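Local atomic coordinates of glycoside hydrolase family protein (Novosphingobium sp. PP1Y, PDB entry 6Q2F), a protein that hydrolyses alpha-L-rhamnosides, probably releasing terminal L-rhamnose from its glycoside substrates. Residues P96-H101 / I1113-M1118; A651-A656 / G691-I696; A811-G816 / A846-G851. All blocks are in the same frame, centred on the assembly; numbering follows the deposited sequence.

Interaction 1: residues P96-H101 / I1113-M1118; sequences PQIVDH and ITWTAM
Pro96 and Ala1117 mark the closest backbone approach, their CA atoms 6.3 Å apart; the loop 96-101 and the weakly bonded strand about 1115-1116 meet here through apolar side chains. Two apolar patches carry the contact. At the first, the pyrrolidine ring of Pro96 rests on the methyl of Ala1117: CD lies 3.6 Å from Ala1117 CB and CG follows at 3.8 Å from that same CB. At the second, the outer benzene corner of Trp1115 receives the branch methyl of Ile98, with CG2 3.6 Å from Trp1115 CH2. The methyl approaches the indole obliquely, while Pro96 CB sits near the ring plane at its edge, 4.1 Å from Trp1115 CZ2. Because Trp1115 CG is anti to the backbone N (chi1 -176°), the indole extends toward the loop. The two chain parts come from distant modules: 96-101 follows strand 85-91 at the C-terminal end of a (beta/alpha)8 barrel, whereas 1113-1118 belongs to a sequence related to galactose-binding domains. One face of the Trp1115 ring carries the amide N of Ala1117, 3.4 Å above the plane and offset toward the rim. Lys688 adds a cation-pi contact to this ring. On the barrel side, the Asn65 side chain bonds both Pro96 O and Ile98 N, fixing the backbone that presents the two apolar residues. Next to them, Gln97 NE2 donates to Val99 O at 2.9 Å with an N-H...O angle of 164°, which ties the loop to itself.

Interaction 2: residues A651-A656 / G691-I696; sequences APWAFA and GLSLAI
Trp653 contributes the largest share of the buried surface, and its benzene corner lies against Ser693 and the carbonyls of Gly691 and Leu692. Atom CH2 is the point of nearest approach, 3.8 Å from Ser693 CB; Gly691 O stands at an equal 3.8 Å from that CH2, and both partners reach the ring obliquely. Leu692 O is placed differently, near the ring plane at the edge, 4.2 Å from Trp653 CZ2. The contact is therefore van der Waals in kind, an indole rim set against two carbonyl oxygens and a methylene. Trp653 occupies the third position of a type II beta turn, with positive phi (49°), and the turn is closed by Ala654 N to Ala651 O at 3.3 Å. From this backbone, CG anti to the carbonyl carbon (chi1 -72°) carries the ring across to the other loop. Gly691 also has positive phi (92°), with backbone angles at which any side chain would collide with the carbonyl O of the residue before. A water adds a polar link: it accepts from Ala651 N at 2.8 Å and donates only weakly to Ile696 O. Replacing Trp653 by an alanine would probably open a gap beside Ser693 CB and Gly691 O, and leave Tyr700 and Trp1098 without their aromatic partner. Those two rings meet Trp653 by stacking and edge-to-face packing respectively, while Thr1116 of strand 1115-1116 touches it too. Loop 651-656 joins barrel strand 642-649, which also carries the sodium ligand Glu644, to helix 657-670; loop 691-696 runs from strand 690-691 to strand 697-698, which pairs antiparallel with 642-649.

Interaction 3: residues A811-G816 / A846-G851; sequences ALVVGG and ARLWPG
Gly816 N donates to Val813 O at 2.8 Å, one of the two bonds that close a Schellman motif at the end of helix 803-814 and hold the last turn, from which Val813 and Val814 face Leu848 and Arg847. Gly815 N to Ala811 O, also 2.8 Å, is the last regular helical bond, and the positive phi of Gly816 (128°) takes the chain out of the helix. Val813 and Leu848 reach toward each other tip to tip, CG2 of Val813 lying 4.1 Å from CD1 of Leu848 and CG1 of Val813 4.2 Å from CD2 of Leu848. Nearer the surface, Val814 CG2 lies over one face of the Arg847 guanidinium, 3.6 Å from both CZ and NH1 and offset toward the rim. The two side chains cross at about a right angle, the extended arginine chain bringing the flat group there. Helix 803-814 joins the parallel strands 788-794 and 818-820 in a beta-alpha-beta crossover of an alpha/beta domain, and the link from 818-820 to parallel strand 860-863 contains helix 838-848 and the antiparallel strand 854-857. Val857 and Val862 pack against both Val813 and Leu848 beneath the helix ends. Chemically, the contact is van der Waals in kind, with perhaps a small contribution from the arginine charge polarising the methyl; the guanidinium, at an exposed position, is likely to keep its N-H groups available to solvent.

How the interactions relate
From the N terminus, the chain first lays down 96-101, whose partner 1113-1118 arrives only near the C terminus, so interaction 1 closes a loop of about a thousand residues. Within that span, interaction 2 closes a short loop around 651-696 and interaction 3 another around 811-851; these two follow in series and none of the three cross. Interactions 1 and 2 form a continuous patch: Trp1115 O accepts a probable hydrogen bond from Gly691 N at 3.0 Å, joining barrel loops to the galactose-binding-like module. Interaction 3 lies on the opposite side of the chain's centre from the other two, its nearest atoms about 54 Å from interaction 1, within the separate alpha/beta domain.

Interaction 1: residues P96-H101 / I1113-M1118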
ATOM      1  N   PRO A  96     -25.736   7.848  10.754  1.00 34.89           N
ATOM      2  CA  PRO A  96     -26.957   8.519  11.216  1.00 37.95           C
ATOM      3  C   PRO A  96     -27.039   9.935  10.669  1.00 31.15           C
ATOM      4  O   PRO A  96     -26.030  10.612  10.459  1.00 34.53           O
ATOM      5  CB  PRO A  96     -26.828   8.508  12.746  1.00 39.59           C
ATOM      6  CG  PRO A  96     -25.843   7.381  13.030  1.00 39.61           C
ATOM      7  CD  PRO A  96     -24.896   7.399  11.876  1.00 35.84           C
ATOM      8  N   GLN A  97     -28.261  10.356  10.387  1.00 35.26           N
ATOM      9  CA  GLN A  97     -28.506  11.695   9.876  1.00 42.94           C
ATOM     10  C   GLN A  97     -28.503  12.664  11.050  1.00 36.41           C
ATOM     11  O   GLN A  97     -29.350  12.580  11.937  1.00 40.95           O
ATOM     12  CB  GLN A  97     -29.832  11.753   9.125  1.00 38.24           C
ATOM     13  CG  GLN A  97     -30.040  13.066   8.398  1.00 41.36           C
ATOM     14  CD  GLN A  97     -31.415  13.168   7.778  1.00 48.23           C
ATOM     15  OE1 GLN A  97     -31.967  12.178   7.299  1.00 46.37           O
ATOM     16  NE2 GLN A  97     -31.983  14.376   7.792  1.00 45.57           N
ATOM     17  N   ILE A  98     -27.531  13.569  11.065  1.00 33.56           N
ATOM     18  CA  ILE A  98     -27.450  14.615  12.071  1.00 39.77           C
ATOM     19  C   ILE A  98     -27.598  15.985  11.456  1.00 38.85           C
ATOM     20  O   ILE A  98     -27.496  16.992  12.161  1.00 42.65           O
ATOM     21  CB  ILE A  98     -26.143  14.512  12.871  1.00 34.16           C
ATOM     22  CG1 ILE A  98     -24.954  14.787  11.952  1.00 36.99           C
ATOM     23  CG2 ILE A  98     -26.006  13.114  13.430  1.00 34.69           C
ATOM     24  CD1 ILE A  98     -23.673  15.132  12.715  1.00 34.60           C
ATOM     25  N   VAL A  99     -27.833  16.054  10.160  1.00 34.61           N
ATOM     26  CA  VAL A  99     -28.193  17.287   9.510  1.00 34.78           C
ATOM     27  C   VAL A  99     -29.691  17.285   9.247  1.00 37.02           C
ATOM     28  O   VAL A  99     -30.357  16.244   9.218  1.00 37.01           O
ATOM     29  CB  VAL A  99     -27.417  17.483   8.198  1.00 31.62           C
ATOM     30  CG1 VAL A  99     -25.934  17.528   8.482  1.00 29.22           C
ATOM     31  CG2 VAL A  99     -27.771  16.366   7.215  1.00 26.98           C
ATOM     32  N   ASP A 100     -30.219  18.484   9.031  1.00 39.03           N
ATOM     33  CA  ASP A 100     -31.627  18.650   8.710  1.00 36.96           C
ATOM     34  C   ASP A 100     -32.017  17.869   7.454  1.00 36.00           C
ATOM     35  O   ASP A 100     -33.097  17.267   7.400  1.00 41.85           O
ATOM     36  CB  ASP A 100     -31.910  20.141   8.557  1.00 49.30           C
ATOM     37  CG  ASP A 100     -33.344  20.421   8.263  1.00 56.41           C
ATOM     38  OD1 ASP A 100     -33.699  20.397   7.068  1.00 61.16           O
ATOM     39  OD2 ASP A 100     -34.106  20.666   9.222  1.00 71.16           O
ATOM     40  N   HIS A 101     -31.145  17.844   6.447  1.00 38.13           N
ATOM     41  CA  HIS A 101     -31.402  17.052   5.248  1.00 39.98           C
ATOM     42  C   HIS A 101     -30.091  16.634   4.590  1.00 43.35           C
ATOM     43  O   HIS A 101     -29.191  17.460   4.385  1.00 37.07           O
ATOM     44  CB  HIS A 101     -32.269  17.823   4.250  1.00 35.16           C
ATOM     45  CG  HIS A 101     -31.728  19.175   3.906  1.00 46.39           C
ATOM     46  ND1 HIS A 101     -31.899  20.275   4.720  1.00 47.76           N
ATOM     47  CD2 HIS A 101     -31.028  19.608   2.830  1.00 45.50           C
ATOM     48  CE1 HIS A 101     -31.322  21.326   4.166  1.00 50.31           C
ATOM     49  NE2 HIS A 101     -30.783  20.949   3.018  1.00 47.78           N
ATOM     50  N   ILE A1113     -22.717  14.171  27.740  1.00 43.68           N
ATOM     51  CA  ILE A1113     -22.065  15.266  27.034  1.00 48.21           C
ATOM     52  C   ILE A1113     -21.852  14.920  25.566  1.00 49.74           C
ATOM     53  O   ILE A1113     -21.980  15.782  24.694  1.00 46.53           O
ATOM     54  CB  ILE A1113     -20.725  15.618  27.722  1.00 47.57           C
ATOM     55  CG1 ILE A1113     -20.949  16.096  29.165  1.00 49.19           C
ATOM     56  CG2 ILE A1113     -19.951  16.659  26.937  1.00 52.58           C
ATOM     57  CD1 ILE A1113     -21.894  17.255  29.297  1.00 47.51           C
ATOM     58  N   THR A1114     -21.533  13.661  25.271  1.00 44.11           N
ATOM     59  CA  THR A1114     -21.041  13.290  23.956  1.00 45.18           C
ATOM     60  C   THR A1114     -22.141  12.685  23.098  1.00 41.72           C
ATOM     61  O   THR A1114     -23.154  12.189  23.595  1.00 40.84           O
ATOM     62  CB  THR A1114     -19.888  12.288  24.039  1.00 41.31           C
ATOM     63  OG1 THR A1114     -20.396  11.031  24.510  1.00 47.22           O
ATOM     64  CG2 THR A1114     -18.796  12.799  24.970  1.00 51.66           C
ATOM     65  N   TRP A1115     -21.903  12.737  21.790  1.00 37.67           N
ATOM     66  CA  TRP A1115     -22.653  11.999  20.784  1.00 33.94           C
ATOM     67  C   TRP A1115     -21.668  11.356  19.818  1.00 36.10           C
ATOM     68  O   TRP A1115     -20.742  12.022  19.335  1.00 37.02           O
ATOM     69  CB  TRP A1115     -23.607  12.914  20.016  1.00 38.57           C
ATOM     70  CG  TRP A1115     -24.483  12.172  19.034  1.00 39.80           C
ATOM     71  CD1 TRP A1115     -25.780  11.789  19.233  1.00 36.57           C
ATOM     72  CD2 TRP A1115     -24.126  11.719  17.723  1.00 35.36           C
ATOM     73  NE1 TRP A1115     -26.251  11.135  18.125  1.00 38.31           N
ATOM     74  CE2 TRP A1115     -25.258  11.082  17.180  1.00 35.96           C
ATOM     75  CE3 TRP A1115     -22.959  11.800  16.946  1.00 28.44           C
ATOM     76  CZ2 TRP A1115     -25.262  10.520  15.901  1.00 38.57           C
ATOM     77  CZ3 TRP A1115     -22.962  11.232  15.679  1.00 38.44           C
ATOM     78  CH2 TRP A1115     -24.110  10.606  15.166  1.00 35.13           C
ATOM     79  N   THR A1116     -21.850  10.059  19.569  1.00 35.75           N
ATOM     80  CA  THR A1116     -21.169   9.340  18.500  1.00 34.68           C
ATOM     81  C   THR A1116     -22.207   8.479  17.797  1.00 40.30           C
ATOM     82  O   THR A1116     -23.257   8.171  18.362  1.00 38.86           O
ATOM     83  CB  THR A1116     -20.028   8.439  18.998  1.00 37.42           C
ATOM     84  OG1 THR A1116     -20.566   7.403  19.832  1.00 40.19           O
ATOM     85  CG2 THR A1116     -18.980   9.248  19.787  1.00 35.73           C
ATOM     86  N   ALA A1117     -21.884   8.059  16.566  1.00 51.24           N
ATOM     87  CA  ALA A1117     -22.817   7.260  15.775  1.00 49.11           C
ATOM     88  C   ALA A1117     -23.067   5.895  16.409  1.00 56.14           C
ATOM     89  O   ALA A1117     -24.221   5.482  16.574  1.00 56.31           O
ATOM     90  CB  ALA A1117     -22.290   7.098  14.354  1.00 43.02           C
HETATM   91  N   MSE A1118     -22.001   5.172  16.746  1.00 58.47           N
HETATM   92  CA  MSE A1118     -22.114   3.861  17.376  1.00 62.35           C
HETATM   93  C   MSE A1118     -21.441   3.940  18.749  1.00 57.08           C
HETATM   94  O   MSE A1118     -20.724   4.901  19.035  1.00 45.30           O
HETATM   95  CB  MSE A1118     -21.485   2.762  16.498  1.00 84.98           C
HETATM   96  CG  MSE A1118     -22.250   2.419  15.207  1.00106.04           C
HETATM   97 SE   MSE A1118     -24.142   1.925  15.390  1.00127.50          SE
HETATM   98  CE  MSE A1118     -24.019   0.381  16.569  1.00128.14           C
TER

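Interaction 2: residues A651-A656 / G691-I696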
ATOM      1  N   ALA A 651     -10.452   1.994  17.717  1.00 53.14           N
ATOM      2  CA  ALA A 651      -9.783   2.737  18.788  1.00 49.12           C
ATOM      3  C   ALA A 651     -10.395   4.130  18.862  1.00 42.34           C
ATOM      4  O   ALA A 651      -9.749   5.133  18.540  1.00 45.06           O
ATOM      5  CB  ALA A 651      -8.271   2.790  18.552  1.00 40.90           C
ATOM      6  N   PRO A 652     -11.650   4.224  19.301  1.00 37.80           N
ATOM      7  CA  PRO A 652     -12.400   5.492  19.211  1.00 38.36           C
ATOM      8  C   PRO A 652     -11.740   6.633  19.975  1.00 34.55           C
ATOM      9  O   PRO A 652     -11.609   6.590  21.198  1.00 30.85           O
ATOM     10  CB  PRO A 652     -13.759   5.136  19.820  1.00 38.74           C
ATOM     11  CG  PRO A 652     -13.797   3.652  19.869  1.00 45.55           C
ATOM     12  CD  PRO A 652     -12.403   3.179  20.006  1.00 37.39           C
ATOM     13  N   TRP A 653     -11.359   7.678  19.237  1.00 36.88           N
ATOM     14  CA  TRP A 653     -10.796   8.908  19.804  1.00 33.20           C
ATOM     15  C   TRP A 653      -9.678   8.628  20.807  1.00 36.81           C
ATOM     16  O   TRP A 653      -9.408   9.427  21.706  1.00 39.98           O
ATOM     17  CB  TRP A 653     -11.894   9.776  20.428  1.00 31.73           C
ATOM     18  CG  TRP A 653     -12.760  10.403  19.352  1.00 30.03           C
ATOM     19  CD1 TRP A 653     -12.534  11.592  18.716  1.00 25.83           C
ATOM     20  CD2 TRP A 653     -13.950   9.851  18.761  1.00 26.17           C
ATOM     21  NE1 TRP A 653     -13.514  11.817  17.781  1.00 33.13           N
ATOM     22  CE2 TRP A 653     -14.392  10.765  17.785  1.00 31.59           C
ATOM     23  CE3 TRP A 653     -14.690   8.682  18.976  1.00 32.66           C
ATOM     24  CZ2 TRP A 653     -15.535  10.541  17.008  1.00 30.62           C
ATOM     25  CZ3 TRP A 653     -15.821   8.455  18.196  1.00 31.67           C
ATOM     26  CH2 TRP A 653     -16.230   9.379  17.225  1.00 32.25           C
ATOM     27  N   ALA A 654      -8.963   7.516  20.624  1.00 31.98           N
ATOM     28  CA  ALA A 654      -7.943   7.095  21.578  1.00 42.17           C
ATOM     29  C   ALA A 654      -6.534   7.563  21.198  1.00 41.00           C
ATOM     30  O   ALA A 654      -5.555   6.847  21.435  1.00 46.08           O
ATOM     31  CB  ALA A 654      -8.000   5.577  21.750  1.00 41.38           C
ATOM     32  N   PHE A 655      -6.394   8.762  20.647  1.00 30.99           N
ATOM     33  CA  PHE A 655      -5.077   9.227  20.235  1.00 30.19           C
ATOM     34  C   PHE A 655      -4.904  10.708  20.512  1.00 31.58           C
ATOM     35  O   PHE A 655      -5.757  11.527  20.168  1.00 29.39           O
ATOM     36  CB  PHE A 655      -4.824   8.973  18.718  1.00 29.78           C
ATOM     37  CG  PHE A 655      -4.998   7.554  18.295  1.00 36.44           C
ATOM     38  CD1 PHE A 655      -6.248   7.086  17.893  1.00 35.35           C
ATOM     39  CD2 PHE A 655      -3.909   6.688  18.271  1.00 30.06           C
ATOM     40  CE1 PHE A 655      -6.408   5.759  17.468  1.00 38.27           C
ATOM     41  CE2 PHE A 655      -4.051   5.361  17.850  1.00 34.16           C
ATOM     42  CZ  PHE A 655      -5.300   4.894  17.444  1.00 35.83           C
ATOM     43  N   ALA A 656      -3.790  11.028  21.131  1.00 34.30           N
ATOM     44  CA  ALA A 656      -3.246  12.366  21.219  1.00 35.72           C
ATOM     45  C   ALA A 656      -1.901  12.322  20.512  1.00 32.14           C
ATOM     46  O   ALA A 656      -1.395  11.232  20.226  1.00 27.41           O
ATOM     47  CB  ALA A 656      -3.091  12.809  22.681  1.00 24.75           C
ATOM     48  N   GLY A 691     -18.948  13.627  17.596  1.00 29.04           N
ATOM     49  CA  GLY A 691     -19.684  13.631  16.341  1.00 31.48           C
ATOM     50  C   GLY A 691     -19.388  12.497  15.371  1.00 29.10           C
ATOM     51  O   GLY A 691     -19.156  11.359  15.783  1.00 33.27           O
ATOM     52  N   LEU A 692     -19.426  12.788  14.070  1.00 28.90           N
ATOM     53  CA  LEU A 692     -19.289  11.747  13.058  1.00 29.74           C
ATOM     54  C   LEU A 692     -17.862  11.217  12.973  1.00 33.13           C
ATOM     55  O   LEU A 692     -16.895  11.915  13.287  1.00 35.02           O
ATOM     56  CB  LEU A 692     -19.679  12.282  11.695  1.00 33.57           C
ATOM     57  CG  LEU A 692     -21.090  12.795  11.496  1.00 34.62           C
ATOM     58  CD1 LEU A 692     -21.168  13.318  10.071  1.00 34.69           C
ATOM     59  CD2 LEU A 692     -22.087  11.715  11.747  1.00 25.51           C
ATOM     60  N   SER A 693     -17.756   9.970  12.532  1.00 28.38           N
ATOM     61  CA  SER A 693     -16.484   9.295  12.344  1.00 30.60           C
ATOM     62  C   SER A 693     -16.640   8.462  11.082  1.00 38.05           C
ATOM     63  O   SER A 693     -17.761   8.109  10.715  1.00 34.71           O
ATOM     64  CB  SER A 693     -16.163   8.400  13.540  1.00 35.54           C
ATOM     65  OG  SER A 693     -17.161   7.410  13.718  1.00 46.68           O
ATOM     66  N   LEU A 694     -15.547   8.080  10.452  1.00 32.27           N
ATOM     67  CA  LEU A 694     -15.612   7.252   9.264  1.00 32.17           C
ATOM     68  C   LEU A 694     -15.737   5.826   9.716  1.00 30.98           C
ATOM     69  O   LEU A 694     -14.791   5.124   9.792  1.00 35.17           O
ATOM     70  CB  LEU A 694     -14.350   7.421   8.434  1.00 29.40           C
ATOM     71  CG  LEU A 694     -14.103   6.413   7.323  1.00 38.96           C
ATOM     72  CD1 LEU A 694     -15.147   6.491   6.249  1.00 32.44           C
ATOM     73  CD2 LEU A 694     -12.727   6.511   6.719  1.00 33.28           C
ATOM     74  N   ALA A 695     -16.943   5.429  10.040  1.00 34.82           N
ATOM     75  CA  ALA A 695     -17.222   4.106  10.535  1.00 38.72           C
ATOM     76  C   ALA A 695     -16.382   3.784  11.773  1.00 34.18           C
ATOM     77  O   ALA A 695     -16.337   4.541  12.666  1.00 36.20           O
ATOM     78  CB  ALA A 695     -17.082   3.070   9.450  1.00 37.33           C
ATOM     79  N   ILE A 696     -15.698   2.672  11.778  1.00 35.45           N
ATOM     80  CA  ILE A 696     -14.912   2.258  12.906  1.00 44.32           C
ATOM     81  C   ILE A 696     -13.498   2.736  12.797  1.00 42.32           C
ATOM     82  O   ILE A 696     -12.634   2.242  13.463  1.00 39.22           O
ATOM     83  CB  ILE A 696     -14.819   0.740  12.942  1.00 46.57           C
ATOM     84  CG1 ILE A 696     -14.221   0.224  11.658  1.00 47.96           C
ATOM     85  CG2 ILE A 696     -16.170   0.104  13.140  1.00 43.03           C
ATOM     86  CD1 ILE A 696     -13.862  -1.232  11.732  1.00 51.90           C
TER
HETATM   87  O   HOH W   1     -10.351   3.679  15.517  1.00 44.93           O

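Interaction 3: residues A811-G816 / A846-G851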
ATOM      1  N   ALA A 811      25.047  -4.257 -20.127  1.00 29.52           N
ATOM      2  CA  ALA A 811      25.542  -3.046 -20.772  1.00 31.18           C
ATOM      3  C   ALA A 811      25.989  -2.021 -19.731  1.00 36.07           C
ATOM      4  O   ALA A 811      27.000  -1.331 -19.918  1.00 35.71           O
ATOM      5  CB  ALA A 811      24.468  -2.459 -21.689  1.00 27.33           C
ATOM      6  N   LEU A 812      25.260  -1.916 -18.617  1.00 30.88           N
ATOM      7  CA  LEU A 812      25.675  -0.986 -17.573  1.00 30.86           C
ATOM      8  C   LEU A 812      26.978  -1.439 -16.928  1.00 31.81           C
ATOM      9  O   LEU A 812      27.882  -0.626 -16.714  1.00 33.94           O
ATOM     10  CB  LEU A 812      24.573  -0.842 -16.527  1.00 30.15           C
ATOM     11  CG  LEU A 812      23.273  -0.187 -17.000  1.00 33.30           C
ATOM     12  CD1 LEU A 812      22.182  -0.370 -15.957  1.00 27.13           C
ATOM     13  CD2 LEU A 812      23.498   1.294 -17.276  1.00 32.84           C
ATOM     14  N   VAL A 813      27.084  -2.734 -16.609  1.00 28.44           N
ATOM     15  CA  VAL A 813      28.338  -3.305 -16.115  1.00 32.70           C
ATOM     16  C   VAL A 813      29.483  -2.979 -17.067  1.00 34.84           C
ATOM     17  O   VAL A 813      30.479  -2.359 -16.678  1.00 37.97           O
ATOM     18  CB  VAL A 813      28.198  -4.826 -15.902  1.00 32.31           C
ATOM     19  CG1 VAL A 813      29.541  -5.435 -15.552  1.00 29.39           C
ATOM     20  CG2 VAL A 813      27.197  -5.129 -14.796  1.00 28.84           C
ATOM     21  N   VAL A 814      29.347  -3.376 -18.342  1.00 31.60           N
ATOM     22  CA  VAL A 814      30.421  -3.135 -19.312  1.00 32.35           C
ATOM     23  C   VAL A 814      30.720  -1.638 -19.428  1.00 36.81           C
ATOM     24  O   VAL A 814      31.865  -1.232 -19.665  1.00 33.35           O
ATOM     25  CB  VAL A 814      30.068  -3.774 -20.668  1.00 30.71           C
ATOM     26  CG1 VAL A 814      31.039  -3.333 -21.769  1.00 26.78           C
ATOM     27  CG2 VAL A 814      30.128  -5.309 -20.537  1.00 31.28           C
ATOM     28  N   GLY A 815      29.703  -0.792 -19.221  1.00 28.50           N
ATOM     29  CA  GLY A 815      29.898   0.649 -19.246  1.00 30.21           C
ATOM     30  C   GLY A 815      30.519   1.229 -17.980  1.00 37.52           C
ATOM     31  O   GLY A 815      30.757   2.441 -17.934  1.00 35.67           O
ATOM     32  N   GLY A 816      30.747   0.408 -16.956  1.00 27.63           N
ATOM     33  CA  GLY A 816      31.502   0.828 -15.780  1.00 30.15           C
ATOM     34  C   GLY A 816      30.840   0.596 -14.430  1.00 36.64           C
ATOM     35  O   GLY A 816      31.432   0.908 -13.395  1.00 34.42           O
ATOM     36  N   ALA A 846      27.399 -15.943 -18.690  1.00 36.35           N
ATOM     37  CA  ALA A 846      28.787 -16.387 -18.579  1.00 39.96           C
ATOM     38  C   ALA A 846      29.745 -15.204 -18.486  1.00 37.54           C
ATOM     39  O   ALA A 846      30.757 -15.287 -17.794  1.00 40.92           O
ATOM     40  CB  ALA A 846      29.169 -17.306 -19.759  1.00 34.37           C
ATOM     41  N   ARG A 847      29.433 -14.086 -19.146  1.00 42.47           N
ATOM     42  CA  ARG A 847      30.342 -12.942 -19.107  1.00 41.99           C
ATOM     43  C   ARG A 847      30.297 -12.240 -17.755  1.00 47.73           C
ATOM     44  O   ARG A 847      31.346 -11.891 -17.196  1.00 50.28           O
ATOM     45  CB  ARG A 847      30.025 -11.948 -20.229  1.00 39.59           C
ATOM     46  CG  ARG A 847      31.218 -11.030 -20.524  1.00 41.80           C
ATOM     47  CD  ARG A 847      30.887  -9.881 -21.475  1.00 43.83           C
ATOM     48  NE  ARG A 847      31.984  -8.915 -21.467  1.00 42.66           N
ATOM     49  CZ  ARG A 847      32.060  -7.843 -22.252  1.00 43.77           C
ATOM     50  NH1 ARG A 847      31.106  -7.579 -23.126  1.00 38.88           N
ATOM     51  NH2 ARG A 847      33.104  -7.033 -22.167  1.00 47.00           N
ATOM     52  N   LEU A 848      29.100 -12.017 -17.210  1.00 41.78           N
ATOM     53  CA  LEU A 848      29.022 -11.304 -15.943  1.00 38.03           C
ATOM     54  C   LEU A 848      29.391 -12.193 -14.769  1.00 36.73           C
ATOM     55  O   LEU A 848      29.812 -11.681 -13.729  1.00 36.37           O
ATOM     56  CB  LEU A 848      27.621 -10.721 -15.706  1.00 33.36           C
ATOM     57  CG  LEU A 848      27.022  -9.714 -16.673  1.00 39.23           C
ATOM     58  CD1 LEU A 848      25.998  -8.820 -15.998  1.00 34.69           C
ATOM     59  CD2 LEU A 848      28.091  -8.908 -17.361  1.00 49.82           C
ATOM     60  N   TRP A 849      29.223 -13.504 -14.906  1.00 34.67           N
ATOM     61  CA  TRP A 849      29.484 -14.451 -13.820  1.00 39.60           C
ATOM     62  C   TRP A 849      30.433 -15.531 -14.317  1.00 45.30           C
ATOM     63  O   TRP A 849      30.048 -16.699 -14.451  1.00 45.84           O
ATOM     64  CB  TRP A 849      28.179 -15.051 -13.295  1.00 38.68           C
ATOM     65  CG  TRP A 849      27.381 -14.051 -12.513  1.00 38.78           C
ATOM     66  CD1 TRP A 849      27.551 -13.723 -11.206  1.00 36.85           C
ATOM     67  CD2 TRP A 849      26.305 -13.238 -12.997  1.00 31.82           C
ATOM     68  NE1 TRP A 849      26.650 -12.763 -10.841  1.00 36.94           N
ATOM     69  CE2 TRP A 849      25.873 -12.442 -11.921  1.00 32.99           C
ATOM     70  CE3 TRP A 849      25.663 -13.111 -14.230  1.00 33.67           C
ATOM     71  CZ2 TRP A 849      24.825 -11.529 -12.038  1.00 30.09           C
ATOM     72  CZ3 TRP A 849      24.622 -12.195 -14.350  1.00 32.31           C
ATOM     73  CH2 TRP A 849      24.217 -11.421 -13.260  1.00 31.84           C
ATOM     74  N   PRO A 850      31.693 -15.173 -14.596  1.00 42.11           N
ATOM     75  CA  PRO A 850      32.617 -16.152 -15.203  1.00 40.45           C
ATOM     76  C   PRO A 850      33.050 -17.249 -14.258  1.00 40.28           C
ATOM     77  O   PRO A 850      33.493 -18.306 -14.727  1.00 41.85           O
ATOM     78  CB  PRO A 850      33.814 -15.295 -15.634  1.00 39.54           C
ATOM     79  CG  PRO A 850      33.802 -14.161 -14.699  1.00 38.94           C
ATOM     80  CD  PRO A 850      32.339 -13.866 -14.394  1.00 34.87           C
ATOM     81  N   GLY A 851      32.948 -17.033 -12.951  1.00 44.04           N
ATOM     82  CA  GLY A 851      33.218 -18.073 -11.982  1.00 45.21           C
ATOM     83  C   GLY A 851      33.968 -17.583 -10.763  1.00 49.65           C
ATOM     84  O   GLY A 851      33.792 -18.115  -9.662  1.00 52.95           O
TER